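PDB 5LXZ: secreted protein from Streptomyces lividans TK24, which probably acts as a copper-radical oxidase of the AA5 family, related to galactose oxidase and built round a kelch-type beta propeller. Local coordinates for residues K38-A43 and E234-V239; T59-P64 and K70-P75; S76-T81 and D225-D230; G463-P468 and M473-D478. The protein carries 1 engineered substitution. One frame throughout, in Å; residues are numbered along the deposited sequence. Where two conformers were deposited one is given.

Contact 1 of 4, residues K38-A43 and E234-V239; sequences KVLMVA and EKYIKV
K38 and V42 of the 38-43 segment meet E234 and Y236 of the 234-239 segment across the seam between two consecutive blades of the propeller. One blade supplies strand 39-44, and its neighbour supplies the edge strand 235-238. At the surface end K38 NZ makes a salt bridge of 3.2 Å to E234 OE2, arriving on the syn lone pair of that oxygen. The two side chains meet nearly at right angles, and the lysine is extended past CG (chi2 -175°) and runs past the carboxylate, with K38 CD 3.5 Å from E234 OE2. The second carboxylate oxygen, OE1, is taken by K70, and E234 is thus held between two lysines. Replacing K38 by alanine would probably leave E234 OE2 without this charged mate and let the carboxylate turn about its remaining bridge to K70. Deeper in, the contact is apolar on the 38-43 side: L40 CD1 approaches Y236 OH at 4.3 Å. The tyrosine hydroxyl is hydrogen-bonded to T59, while its ring packs edge-to-face with F229. Further out, a G1 beta bulge, in which E234 and K235 both face D230, sets the start of the edge strand. From there the Y236 side chain and that of V42 come from opposite directions, bringing V42 CG2 to 3.4 Å from Y236 OH.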
loop_
_atom_site.group_PDB
_atom_site.type_symbol
_atom_site.label_atom_id
_atom_site.label_comp_id
_atom_site.label_asym_id
_atom_site.label_seq_id
_atom_site.Cartn_x
_atom_site.Cartn_y
_atom_site.Cartn_z
ATOM N N LYS A 38 -7.780 13.829 -13.267
ATOM C CA LYS A 38 -8.763 13.568 -12.236
ATOM C C LYS A 38 -8.259 12.486 -11.302
ATOM O O LYS A 38 -7.339 11.726 -11.657
ATOM C CB LYS A 38 -10.063 13.174 -12.891
ATOM C CG LYS A 38 -10.548 14.313 -13.801
ATOM C CD LYS A 38 -11.884 13.993 -14.359
ATOM C CE LYS A 38 -12.284 14.949 -15.472
ATOM N NZ LYS A 38 -13.637 14.525 -15.940
ATOM N N VAL A 39 -8.852 12.424 -10.121
ATOM C CA VAL A 39 -8.443 11.458 -9.104
ATOM C C VAL A 39 -9.522 10.433 -8.915
ATOM O O VAL A 39 -10.683 10.779 -8.642
ATOM C CB VAL A 39 -8.144 12.150 -7.779
ATOM C CG1 VAL A 39 -7.713 11.157 -6.718
ATOM C CG2 VAL A 39 -7.092 13.240 -7.959
ATOM N N LEU A 40 -9.139 9.165 -9.042
ATOM C CA LEU A 40 -10.000 8.037 -8.738
ATOM C C LEU A 40 -9.913 7.780 -7.236
ATOM O O LEU A 40 -8.812 7.654 -6.692
ATOM C CB LEU A 40 -9.541 6.813 -9.501
ATOM C CG LEU A 40 -10.365 5.553 -9.254
ATOM C CD1 LEU A 40 -11.716 5.697 -9.900
ATOM C CD2 LEU A 40 -9.587 4.314 -9.724
ATOM N N MET A 41 -11.050 7.748 -6.557
ATOM C CA MET A 41 -11.113 7.529 -5.120
ATOM C C MET A 41 -11.965 6.300 -4.870
ATOM O O MET A 41 -13.183 6.305 -5.164
ATOM C CB MET A 41 -11.708 8.765 -4.452
ATOM C CG MET A 41 -10.887 10.017 -4.745
ATOM S SD MET A 41 -11.654 11.545 -4.192
ATOM C CE MET A 41 -11.295 11.360 -2.448
ATOM N N VAL A 42 -11.375 5.254 -4.318
ATOM C CA VAL A 42 -12.044 3.977 -4.195
ATOM C C VAL A 42 -12.289 3.656 -2.729
ATOM O O VAL A 42 -11.377 3.659 -1.909
ATOM C CB VAL A 42 -11.261 2.825 -4.847
ATOM C CG1 VAL A 42 -12.069 1.548 -4.810
ATOM C CG2 VAL A 42 -10.870 3.166 -6.272
ATOM N N ALA A 43 -13.559 3.433 -2.423
ATOM C CA ALA A 43 -13.959 2.974 -1.133
ATOM C C ALA A 43 -14.285 1.500 -1.117
ATOM O O ALA A 43 -14.051 0.846 -0.124
ATOM C CB ALA A 43 -15.186 3.764 -0.674
ATOM N N GLU A 234 -14.140 6.517 -17.773
ATOM C CA GLU A 234 -14.471 6.585 -16.363
ATOM C C GLU A 234 -15.278 5.386 -15.909
ATOM O O GLU A 234 -16.278 5.519 -15.216
ATOM C CB GLU A 234 -15.078 7.939 -16.030
ATOM C CG GLU A 234 -14.074 9.051 -16.295
ATOM C CD GLU A 234 -14.561 10.446 -15.936
ATOM O OE1 GLU A 234 -15.785 10.631 -15.753
ATOM O OE2 GLU A 234 -13.690 11.334 -15.831
ATOM N N LYS A 235 -14.817 4.191 -16.272
ATOM C CA LYS A 235 -15.486 2.983 -15.854
ATOM C C LYS A 235 -14.516 1.834 -15.615
ATOM O O LYS A 235 -13.397 1.810 -16.166
ATOM C CB LYS A 235 -16.590 2.593 -16.854
ATOM C CG LYS A 235 -16.167 2.173 -18.213
ATOM C CD LYS A 235 -17.430 1.782 -19.016
ATOM C CE LYS A 235 -17.382 2.208 -20.463
ATOM N NZ LYS A 235 -16.338 1.456 -21.194
ATOM N N TYR A 236 -14.930 0.901 -14.781
ATOM C CA TYR A 236 -14.190 -0.325 -14.563
ATOM C C TYR A 236 -14.522 -1.307 -15.682
ATOM O O TYR A 236 -15.716 -1.542 -15.961
ATOM C CB TYR A 236 -14.571 -0.962 -13.241
ATOM C CG TYR A 236 -14.173 -0.169 -12.033
ATOM C CD1 TYR A 236 -12.895 -0.282 -11.489
ATOM C CD2 TYR A 236 -15.095 0.621 -11.363
ATOM C CE1 TYR A 236 -12.558 0.412 -10.354
ATOM C CE2 TYR A 236 -14.776 1.283 -10.197
ATOM C CZ TYR A 236 -13.488 1.168 -9.700
ATOM O OH TYR A 236 -13.107 1.845 -8.540
ATOM N N ILE A 237 -13.503 -1.853 -16.314
ATOM C CA ILE A 237 -13.686 -2.843 -17.388
ATOM C C ILE A 237 -13.206 -4.203 -16.878
ATOM O O ILE A 237 -12.030 -4.356 -16.501
ATOM C CB ILE A 237 -12.914 -2.444 -18.636
ATOM C CG1 ILE A 237 -13.316 -1.034 -19.100
ATOM C CG2 ILE A 237 -13.154 -3.514 -19.727
ATOM C CD1 ILE A 237 -12.592 -0.557 -20.319
ATOM N N LYS A 238 -14.075 -5.199 -16.854
ATOM C CA LYS A 238 -13.719 -6.496 -16.355
ATOM C C LYS A 238 -12.675 -7.142 -17.271
ATOM O O LYS A 238 -12.799 -7.083 -18.505
ATOM C CB LYS A 238 -14.960 -7.402 -16.311
ATOM C CG LYS A 238 -14.711 -8.761 -15.686
ATOM C CD LYS A 238 -16.037 -9.445 -15.341
ATOM C CE LYS A 238 -15.865 -10.609 -14.389
ATOM N NZ LYS A 238 -15.132 -11.745 -15.002
ATOM N N VAL A 239 -11.624 -7.689 -16.673
ATOM C CA VAL A 239 -10.642 -8.499 -17.359
ATOM C C VAL A 239 -10.595 -9.862 -16.721
ATOM O O VAL A 239 -11.349 -10.149 -15.805
ATOM C CB VAL A 239 -9.250 -7.783 -17.396
ATOM C CG1 VAL A 239 -9.366 -6.473 -18.178
ATOM C CG2 VAL A 239 -8.610 -7.617 -16.008
#

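Contact 2 of 4, residues T59-P64 and K70-P75; sequences TRIWDP and KKVPTP
R60 and K71 face each other as a non-hydrogen-bonded pair of antiparallel strands, and I61 and K70 form the hydrogen-bonded pair beside them. In the latter, I61 N gives to K70 O and K70 N to I61 O. V72 N continues the pattern with a 3.0 Å bond to T59 O. That carbonyl is gripped twice, because R60 NH1 reaches T59 O at 3.0 Å from the opposite face of its plane. These bonds define a beta hairpin, the two outer strands of a kelch propeller blade. Among the charged groups, the R60 chain bends at chi2 (-70°) and runs alongside K71, whose CG sits over one guanidinium face, 3.5 Å from R60 NH1. R60 NH2 and K71 NZ are 4.3 Å apart, a like-charge approach probably eased by the salt bridge of R60 to D58; R60 NE binds the carbonyl of Y24. A leucine in place of R60 would probably leave D58 without its charged mate and the Y24 carbonyl without this donor. Of the hydroxyls, T59 OG1 lies 2.7 Å from T74 OG1, which in turn donates to V72 O. Water 1 links T59 N to V72 O, accepting from the amide and donating to the carbonyl. The apolar part is on the face bearing I61, where I61 CD1 packs against V72 CG2 at 3.6 Å.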
loop_
_atom_site.group_PDB
_atom_site.type_symbol
_atom_site.label_atom_id
_atom_site.label_comp_id
_atom_site.label_asym_id
_atom_site.label_seq_id
_atom_site.Cartn_x
_atom_site.Cartn_y
_atom_site.Cartn_z
ATOM N N THR A 59 -17.120 4.262 -5.501
ATOM C CA THR A 59 -15.996 4.920 -6.130
ATOM C C THR A 59 -16.419 6.324 -6.496
ATOM O O THR A 59 -17.589 6.558 -6.849
ATOM C CB THR A 59 -15.581 4.169 -7.419
ATOM O OG1 THR A 59 -15.170 2.858 -7.059
ATOM C CG2 THR A 59 -14.454 4.874 -8.176
ATOM N N ARG A 60 -15.476 7.268 -6.410
ATOM C CA ARG A 60 -15.638 8.601 -6.953
ATOM C C ARG A 60 -14.564 8.969 -7.939
ATOM O O ARG A 60 -13.455 8.465 -7.870
ATOM C CB ARG A 60 -15.651 9.651 -5.847
ATOM C CG ARG A 60 -16.596 9.369 -4.685
ATOM C CD ARG A 60 -18.046 9.493 -5.083
ATOM N NE ARG A 60 -18.867 9.118 -3.928
ATOM C CZ ARG A 60 -19.519 7.973 -3.732
ATOM N NH1 ARG A 60 -19.562 7.015 -4.639
ATOM N NH2 ARG A 60 -20.184 7.783 -2.593
ATOM N N ILE A 61 -14.883 9.878 -8.851
ATOM C CA ILE A 61 -13.901 10.626 -9.632
ATOM C C ILE A 61 -14.020 12.079 -9.256
ATOM O O ILE A 61 -15.129 12.660 -9.315
ATOM C CB ILE A 61 -14.144 10.471 -11.118
ATOM C CG1 ILE A 61 -13.806 9.059 -11.516
ATOM C CG2 ILE A 61 -13.330 11.510 -11.926
ATOM C CD1 ILE A 61 -14.104 8.774 -12.947
ATOM N N TRP A 62 -12.899 12.671 -8.848
ATOM C CA TRP A 62 -12.840 14.034 -8.395
ATOM C C TRP A 62 -11.985 14.814 -9.363
ATOM O O TRP A 62 -10.875 14.393 -9.708
ATOM C CB TRP A 62 -12.252 14.082 -7.000
ATOM C CG TRP A 62 -11.930 15.446 -6.482
ATOM C CD1 TRP A 62 -12.781 16.510 -6.360
ATOM C CD2 TRP A 62 -10.667 15.889 -5.984
ATOM N NE1 TRP A 62 -12.118 17.600 -5.826
ATOM C CE2 TRP A 62 -10.821 17.240 -5.571
ATOM C CE3 TRP A 62 -9.405 15.280 -5.868
ATOM C CZ2 TRP A 62 -9.755 17.998 -5.049
ATOM C CZ3 TRP A 62 -8.349 16.029 -5.350
ATOM C CH2 TRP A 62 -8.533 17.363 -4.941
ATOM N N ASP A 63 -12.514 15.944 -9.846
ATOM C CA ASP A 63 -11.769 16.833 -10.725
ATOM C C ASP A 63 -11.232 17.944 -9.847
ATOM O O ASP A 63 -12.003 18.788 -9.370
ATOM C CB ASP A 63 -12.689 17.358 -11.814
ATOM C CG ASP A 63 -12.006 18.305 -12.765
ATOM O OD1 ASP A 63 -10.993 18.898 -12.420
ATOM O OD2 ASP A 63 -12.520 18.451 -13.889
ATOM N N PRO A 64 -9.919 17.946 -9.583
ATOM C CA PRO A 64 -9.397 18.968 -8.696
ATOM C C PRO A 64 -9.428 20.376 -9.282
ATOM O O PRO A 64 -9.386 21.311 -8.489
ATOM C CB PRO A 64 -7.964 18.521 -8.401
ATOM C CG PRO A 64 -7.649 17.485 -9.386
ATOM C CD PRO A 64 -8.902 16.945 -9.966
ATOM N N LYS A 70 -18.055 12.968 -9.042
ATOM C CA LYS A 70 -19.109 12.070 -9.484
ATOM C C LYS A 70 -18.917 10.676 -8.925
ATOM O O LYS A 70 -17.802 10.282 -8.576
ATOM C CB LYS A 70 -19.211 12.003 -11.004
ATOM C CG LYS A 70 -17.987 11.445 -11.706
ATOM C CD LYS A 70 -18.182 11.277 -13.208
ATOM C CE LYS A 70 -18.649 9.879 -13.571
ATOM N NZ LYS A 70 -18.458 9.654 -15.022
ATOM N N LYS A 71 -20.006 9.935 -8.860
ATOM C CA LYS A 71 -19.986 8.540 -8.511
ATOM C C LYS A 71 -19.688 7.717 -9.739
ATOM O O LYS A 71 -20.084 8.066 -10.853
ATOM C CB LYS A 71 -21.310 8.098 -7.902
ATOM C CG LYS A 71 -21.726 8.903 -6.699
ATOM C CD LYS A 71 -22.789 8.164 -5.913
ATOM C CE LYS A 71 -23.117 8.925 -4.659
ATOM N NZ LYS A 71 -24.218 8.279 -3.914
ATOM N N VAL A 72 -18.962 6.617 -9.517
ATOM C CA VAL A 72 -18.686 5.613 -10.530
ATOM C C VAL A 72 -19.250 4.255 -10.096
ATOM O O VAL A 72 -18.992 3.789 -9.012
ATOM C CB VAL A 72 -17.162 5.464 -10.749
ATOM C CG1 VAL A 72 -16.881 4.357 -11.752
ATOM C CG2 VAL A 72 -16.593 6.759 -11.268
ATOM N N PRO A 73 -20.035 3.580 -10.962
ATOM C CA PRO A 73 -20.507 2.250 -10.606
ATOM C C PRO A 73 -19.350 1.294 -10.295
ATOM O O PRO A 73 -18.381 1.234 -11.080
ATOM C CB PRO A 73 -21.247 1.773 -11.867
ATOM C CG PRO A 73 -21.527 2.990 -12.647
ATOM C CD PRO A 73 -20.483 4.003 -12.298
ATOM N N THR A 74 -19.442 0.647 -9.148
ATOM C CA THR A 74 -18.369 -0.180 -8.612
ATOM C C THR A 74 -18.850 -1.617 -8.576
ATOM O O THR A 74 -19.718 -1.957 -7.766
ATOM C CB THR A 74 -17.932 0.345 -7.255
ATOM O OG1 THR A 74 -17.609 1.726 -7.444
ATOM C CG2 THR A 74 -16.716 -0.412 -6.741
ATOM N N PRO A 75 -18.277 -2.481 -9.428
ATOM C CA PRO A 75 -18.844 -3.818 -9.636
ATOM C C PRO A 75 -18.554 -4.863 -8.562
ATOM O O PRO A 75 -19.269 -5.886 -8.466
ATOM C CB PRO A 75 -18.207 -4.227 -10.974
ATOM C CG PRO A 75 -16.870 -3.561 -10.934
ATOM C CD PRO A 75 -17.188 -2.202 -10.381
HETATM O O HOH W 1 -19.960 4.637 -6.543
#

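Contact 3 of 4, residues S76-T81 and D225-D230; sequences SDLFCT and DAFEFD
S76 opens the 76-81 segment by reaching D225, at the foot of strand 226-230. The segment is the loop that leads from one propeller blade into the innermost strand of the next, while strand 226-230 belongs to the outer half of that next blade. S76 OG donates a short 2.6 Å bond to D225 OD2, entering on the anti side of the carboxylate and 21° out of its plane. S76 OG also lies near the plane of the F227 ring, at its edge, 3.5 Å from F227 CZ. With chi1 at -63° the serine OG stands beside its own backbone N, which aims it at both partners. D77, the centre of an inverse gamma turn, points away from the strand and hydrogen-bonds S45. L78 then turns its branch back: CD2 approaches F227 CE1 obliquely at 4.0 Å, adding an apolar contact next to the polar one. From L78 the chain folds into a type II beta turn. F79, within it, packs its ring edge-to-face with Y100 and nearly perpendicular to that of the copper ligand H461. C80 follows, backbone-bonded to Y248, another copper ligand; as in galactose oxidase, these two probably correspond to the residues of the Tyr-Cys cofactor. T81 closes the turn, its OG1 donating to L78 O at 2.7 Å.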
loop_
_atom_site.group_PDB
_atom_site.type_symbol
_atom_site.label_atom_id
_atom_site.label_comp_id
_atom_site.label_asym_id
_atom_site.label_seq_id
_atom_site.Cartn_x
_atom_site.Cartn_y
_atom_site.Cartn_z
ATOM N N SER A 76 -17.513 -4.646 -7.758
ATOM C CA SER A 76 -17.074 -5.608 -6.745
ATOM C C SER A 76 -16.548 -4.821 -5.561
ATOM O O SER A 76 -16.357 -3.622 -5.671
ATOM C CB SER A 76 -15.916 -6.494 -7.271
ATOM O OG SER A 76 -16.376 -7.251 -8.350
ATOM N N ASP A 77 -16.279 -5.521 -4.474
ATOM C CA ASP A 77 -15.742 -4.865 -3.289
ATOM C C ASP A 77 -14.237 -4.628 -3.461
ATOM O O ASP A 77 -13.429 -5.433 -2.998
ATOM C CB ASP A 77 -16.013 -5.617 -1.996
ATOM C CG ASP A 77 -15.929 -4.713 -0.803
ATOM O OD1 ASP A 77 -15.443 -3.578 -0.994
ATOM O OD2 ASP A 77 -16.365 -5.088 0.312
ATOM N N LEU A 78 -13.925 -3.481 -4.048
ATOM C CA LEU A 78 -12.539 -3.107 -4.406
ATOM C C LEU A 78 -11.738 -2.524 -3.272
ATOM O O LEU A 78 -10.597 -2.137 -3.453
ATOM C CB LEU A 78 -12.542 -2.168 -5.580
ATOM C CG LEU A 78 -13.201 -2.756 -6.802
ATOM C CD1 LEU A 78 -13.094 -1.746 -7.929
ATOM C CD2 LEU A 78 -12.659 -4.130 -7.178
ATOM N N PHE A 79 -12.307 -2.509 -2.090
ATOM C CA PHE A 79 -11.571 -2.299 -0.875
ATOM C C PHE A 79 -10.588 -3.485 -0.803
ATOM O O PHE A 79 -10.953 -4.577 -1.128
ATOM C CB PHE A 79 -12.659 -2.281 0.253
ATOM C CG PHE A 79 -12.166 -2.465 1.642
ATOM C CD1 PHE A 79 -11.027 -1.841 2.100
ATOM C CD2 PHE A 79 -12.906 -3.267 2.535
ATOM C CE1 PHE A 79 -10.613 -2.009 3.405
ATOM C CE2 PHE A 79 -12.484 -3.463 3.812
ATOM C CZ PHE A 79 -11.337 -2.822 4.262
ATOM N N CYS A 80 -9.368 -3.303 -0.373
ATOM C CA CYS A 80 -8.449 -4.492 -0.270
ATOM C C CYS A 80 -7.831 -4.931 -1.592
ATOM O O CYS A 80 -7.296 -6.029 -1.682
ATOM C CB CYS A 80 -9.087 -5.795 0.339
ATOM S SG CYS A 80 -10.018 -5.749 1.893
ATOM N N THR A 81 -7.930 -4.110 -2.630
ATOM C CA THR A 81 -7.282 -4.437 -3.892
ATOM C C THR A 81 -5.867 -3.945 -3.969
ATOM O O THR A 81 -5.438 -3.127 -3.170
ATOM C CB THR A 81 -8.009 -3.711 -5.046
ATOM O OG1 THR A 81 -8.197 -2.323 -4.694
ATOM C CG2 THR A 81 -9.272 -4.350 -5.332
ATOM N N ASP A 225 -11.283 -11.135 -8.476
ATOM C CA ASP A 225 -11.710 -10.187 -9.488
ATOM C C ASP A 225 -10.617 -9.242 -9.934
ATOM O O ASP A 225 -9.838 -8.759 -9.096
ATOM C CB ASP A 225 -12.859 -9.315 -8.983
ATOM C CG ASP A 225 -14.082 -10.106 -8.540
ATOM O OD1 ASP A 225 -13.974 -11.264 -8.076
ATOM O OD2 ASP A 225 -15.191 -9.517 -8.613
ATOM N N ALA A 226 -10.596 -8.918 -11.210
ATOM C CA ALA A 226 -9.705 -7.921 -11.756
ATOM C C ALA A 226 -10.364 -7.050 -12.788
ATOM O O ALA A 226 -11.203 -7.531 -13.600
ATOM C CB ALA A 226 -8.484 -8.570 -12.341
ATOM N N PHE A 227 -9.966 -5.782 -12.824
ATOM C CA PHE A 227 -10.539 -4.829 -13.759
ATOM C C PHE A 227 -9.433 -3.910 -14.257
ATOM O O PHE A 227 -8.415 -3.750 -13.599
ATOM C CB PHE A 227 -11.566 -3.932 -13.044
ATOM C CG PHE A 227 -12.694 -4.675 -12.411
ATOM C CD1 PHE A 227 -12.568 -5.230 -11.151
ATOM C CD2 PHE A 227 -13.852 -4.925 -13.145
ATOM C CE1 PHE A 227 -13.603 -5.959 -10.583
ATOM C CE2 PHE A 227 -14.871 -5.688 -12.580
ATOM C CZ PHE A 227 -14.753 -6.178 -11.316
ATOM N N GLU A 228 -9.643 -3.292 -15.401
ATOM C CA GLU A 228 -8.886 -2.127 -15.776
ATOM C C GLU A 228 -9.792 -0.921 -15.626
ATOM O O GLU A 228 -10.870 -0.902 -16.197
ATOM C CB GLU A 228 -8.345 -2.233 -17.172
ATOM C CG GLU A 228 -7.263 -3.290 -17.349
ATOM C CD GLU A 228 -6.661 -3.298 -18.747
ATOM O OE1 GLU A 228 -6.856 -2.303 -19.506
ATOM O OE2 GLU A 228 -5.969 -4.271 -19.115
ATOM N N PHE A 229 -9.400 0.088 -14.860
ATOM C CA PHE A 229 -10.188 1.305 -14.811
ATOM C C PHE A 229 -9.716 2.172 -15.966
ATOM O O PHE A 229 -8.532 2.523 -16.044
ATOM C CB PHE A 229 -10.021 2.080 -13.502
ATOM C CG PHE A 229 -10.929 3.257 -13.434
ATOM C CD1 PHE A 229 -12.279 3.053 -13.090
ATOM C CD2 PHE A 229 -10.525 4.541 -13.830
ATOM C CE1 PHE A 229 -13.168 4.113 -13.054
ATOM C CE2 PHE A 229 -11.455 5.592 -13.807
ATOM C CZ PHE A 229 -12.752 5.372 -13.409
ATOM N N ASP A 230 -10.640 2.525 -16.855
ATOM C CA ASP A 230 -10.348 3.341 -18.017
ATOM C C ASP A 230 -10.660 4.800 -17.655
ATOM O O ASP A 230 -11.829 5.143 -17.423
ATOM C CB ASP A 230 -11.216 2.827 -19.180
ATOM C CG ASP A 230 -11.055 3.626 -20.448
ATOM O OD1 ASP A 230 -10.709 4.804 -20.403
ATOM O OD2 ASP A 230 -11.329 3.025 -21.516
#

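Contact 4 of 4, residues G463-P468 and M473-D478; sequences GSILLP and MFFGSD
F475 lies flat against G463, and this aromatic-on-glycine packing is the centre of the contact. G463 CA stands 3.8 Å from the centroid of the F475 ring, a CH-pi contact over the face. The phenylalanine gets there because chi1, at 64°, sets its CG between the backbone N and the carbonyl carbon and swings the ring across the neighbouring strand. Only a residue without CB fits beneath it, since a CB on G463 would fall 2.4 Å from F475 CZ. On the same face of the sheet, I465 CG1 comes to the edge of the F475 ring, 4.2 Å from F475 CE2. I465 also runs beside M473, whose chain bends at both chi2 and chi3, and L467 CD1 adds a looser touch on M473 CB. The opposite face carries a second CH-pi contact: S464 CB sits almost over the middle of the F474 ring, 3.6 Å from its centroid, while S464 OG bonds S411. W15 meets F474 edge-to-face. Between the two faces run the backbone bonds, reciprocal for G463 with F475 and for I465 with M473, the I465 N to M473 O link measuring 2.8 Å. Past the strand end, D478 OD2 accepts from ND1 of H461, a second-shell bond that would help orient this copper ligand. The whole is the inner beta hairpin of the propeller blade that strand 14-18 completes from the N-terminal side, the closure that joins the two ends of the kelch ring.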
loop_
_atom_site.group_PDB
_atom_site.type_symbol
_atom_site.label_atom_id
_atom_site.label_comp_id
_atom_site.label_asym_id
_atom_site.label_seq_id
_atom_site.Cartn_x
_atom_site.Cartn_y
_atom_site.Cartn_z
ATOM N N GLY A 463 -3.976 8.094 2.798
ATOM C CA GLY A 463 -2.993 8.195 1.753
ATOM C C GLY A 463 -2.857 9.606 1.253
ATOM O O GLY A 463 -3.522 10.504 1.772
ATOM N N SER A 464 -2.000 9.790 0.249
ATOM C CA SER A 464 -1.732 11.106 -0.302
ATOM C C SER A 464 -1.376 10.997 -1.761
ATOM O O SER A 464 -0.776 9.997 -2.203
ATOM C CB SER A 464 -0.666 11.855 0.477
ATOM O OG SER A 464 0.601 11.236 0.395
ATOM N N ILE A 465 -1.766 12.022 -2.516
ATOM C CA ILE A 465 -1.604 12.068 -3.964
ATOM C C ILE A 465 -1.120 13.458 -4.386
ATOM O O ILE A 465 -1.804 14.458 -4.109
ATOM C CB ILE A 465 -2.996 11.855 -4.645
ATOM C CG1 ILE A 465 -3.676 10.563 -4.154
ATOM C CG2 ILE A 465 -2.909 11.937 -6.162
ATOM C CD1 ILE A 465 -2.996 9.339 -4.670
ATOM N N LEU A 466 -0.006 13.501 -5.106
ATOM C CA LEU A 466 0.428 14.734 -5.779
ATOM C C LEU A 466 -0.479 15.034 -6.964
ATOM O O LEU A 466 -0.767 14.156 -7.770
ATOM C CB LEU A 466 1.850 14.587 -6.282
ATOM C CG LEU A 466 2.454 15.727 -7.115
ATOM C CD1 LEU A 466 2.575 17.014 -6.294
ATOM C CD2 LEU A 466 3.794 15.335 -7.741
ATOM N N LEU A 467 -0.922 16.280 -7.070
ATOM C CA LEU A 467 -1.788 16.712 -8.138
ATOM C C LEU A 467 -0.995 17.473 -9.204
ATOM O O LEU A 467 0.072 18.023 -8.915
ATOM C CB LEU A 467 -2.896 17.603 -7.571
ATOM C CG LEU A 467 -3.735 17.000 -6.452
ATOM C CD1 LEU A 467 -4.691 17.998 -5.846
ATOM C CD2 LEU A 467 -4.520 15.808 -6.919
ATOM N N PRO A 468 -1.574 17.618 -10.406
ATOM C CA PRO A 468 -0.881 18.323 -11.490
ATOM C C PRO A 468 -0.573 19.781 -11.218
ATOM O O PRO A 468 0.366 20.312 -11.789
ATOM C CB PRO A 468 -1.812 18.112 -12.691
ATOM C CG PRO A 468 -2.485 16.806 -12.406
ATOM C CD PRO A 468 -2.726 16.839 -10.925
ATOM N N MET A 473 -3.341 16.047 -2.336
ATOM C CA MET A 473 -4.586 15.660 -1.697
ATOM C C MET A 473 -4.296 14.548 -0.709
ATOM O O MET A 473 -3.553 13.609 -1.020
ATOM C CB MET A 473 -5.604 15.201 -2.727
ATOM C CG MET A 473 -6.958 14.883 -2.161
ATOM S SD MET A 473 -7.161 13.207 -1.557
ATOM C CE MET A 473 -7.294 12.351 -3.126
ATOM N N PHE A 474 -4.908 14.653 0.465
ATOM C CA PHE A 474 -4.808 13.674 1.526
ATOM C C PHE A 474 -6.185 13.140 1.835
ATOM O O PHE A 474 -7.178 13.867 1.855
ATOM C CB PHE A 474 -4.206 14.321 2.772
ATOM C CG PHE A 474 -2.716 14.479 2.697
ATOM C CD1 PHE A 474 -2.138 15.456 1.860
ATOM C CD2 PHE A 474 -1.859 13.683 3.461
ATOM C CE1 PHE A 474 -0.747 15.611 1.766
ATOM C CE2 PHE A 474 -0.490 13.865 3.379
ATOM C CZ PHE A 474 0.077 14.790 2.522
ATOM N N PHE A 475 -6.283 11.819 2.056
ATOM C CA PHE A 475 -7.571 11.178 2.272
ATOM C C PHE A 475 -7.502 10.115 3.337
ATOM O O PHE A 475 -6.430 9.637 3.703
ATOM C CB PHE A 475 -8.070 10.525 0.968
ATOM C CG PHE A 475 -7.196 9.406 0.496
ATOM C CD1 PHE A 475 -7.422 8.092 0.931
ATOM C CD2 PHE A 475 -6.146 9.633 -0.377
ATOM C CE1 PHE A 475 -6.615 7.040 0.511
ATOM C CE2 PHE A 475 -5.339 8.576 -0.794
ATOM C CZ PHE A 475 -5.581 7.288 -0.340
ATOM N N GLY A 476 -8.670 9.688 3.791
ATOM C CA GLY A 476 -8.819 8.533 4.619
ATOM C C GLY A 476 -8.619 8.761 6.085
ATOM O O GLY A 476 -8.616 9.909 6.536
ATOM N N SER A 477 -8.516 7.637 6.797
ATOM C CA SER A 477 -8.160 7.438 8.209
ATOM C C SER A 477 -9.238 6.713 8.950
ATOM O O SER A 477 -10.384 7.191 9.050
ATOM C CB SER A 477 -7.827 8.713 8.973
ATOM O OG SER A 477 -7.166 8.304 10.161
ATOM N N ASP A 478 -8.872 5.576 9.515
ATOM C CA ASP A 478 -9.816 4.626 10.058
ATOM C C ASP A 478 -9.435 4.238 11.458
ATOM O O ASP A 478 -9.006 3.120 11.730
ATOM C CB ASP A 478 -9.820 3.427 9.091
ATOM C CG ASP A 478 -11.031 2.534 9.193
ATOM O OD1 ASP A 478 -11.918 2.735 10.070
ATOM O OD2 ASP A 478 -11.154 1.634 8.326
#

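In the fold
Contacts 1, 2 and 3 form one continuous patch at the seam of two neighbouring blades. Contact 2 is the outer hairpin of the blade whose strand 39-44 enters contact 1, and Y236 OH of contact 1 is 2.7 Å from T59 OG1 of contact 2. Strand 226-230 of contact 3 pairs with strand 235-238 of contact 1, I237 N lying 2.8 Å from E228 O. Contact 4 belongs to the blade on the other side, where V39 CG1 packs 3.8 Å from M473 CE. Contacts 3 and 4 do not touch, yet both reach the copper ligand H461, through F79 and D478 respectively; the F475 side chain lies about 10 Å from a bound copper, that of L78 about 12 Å.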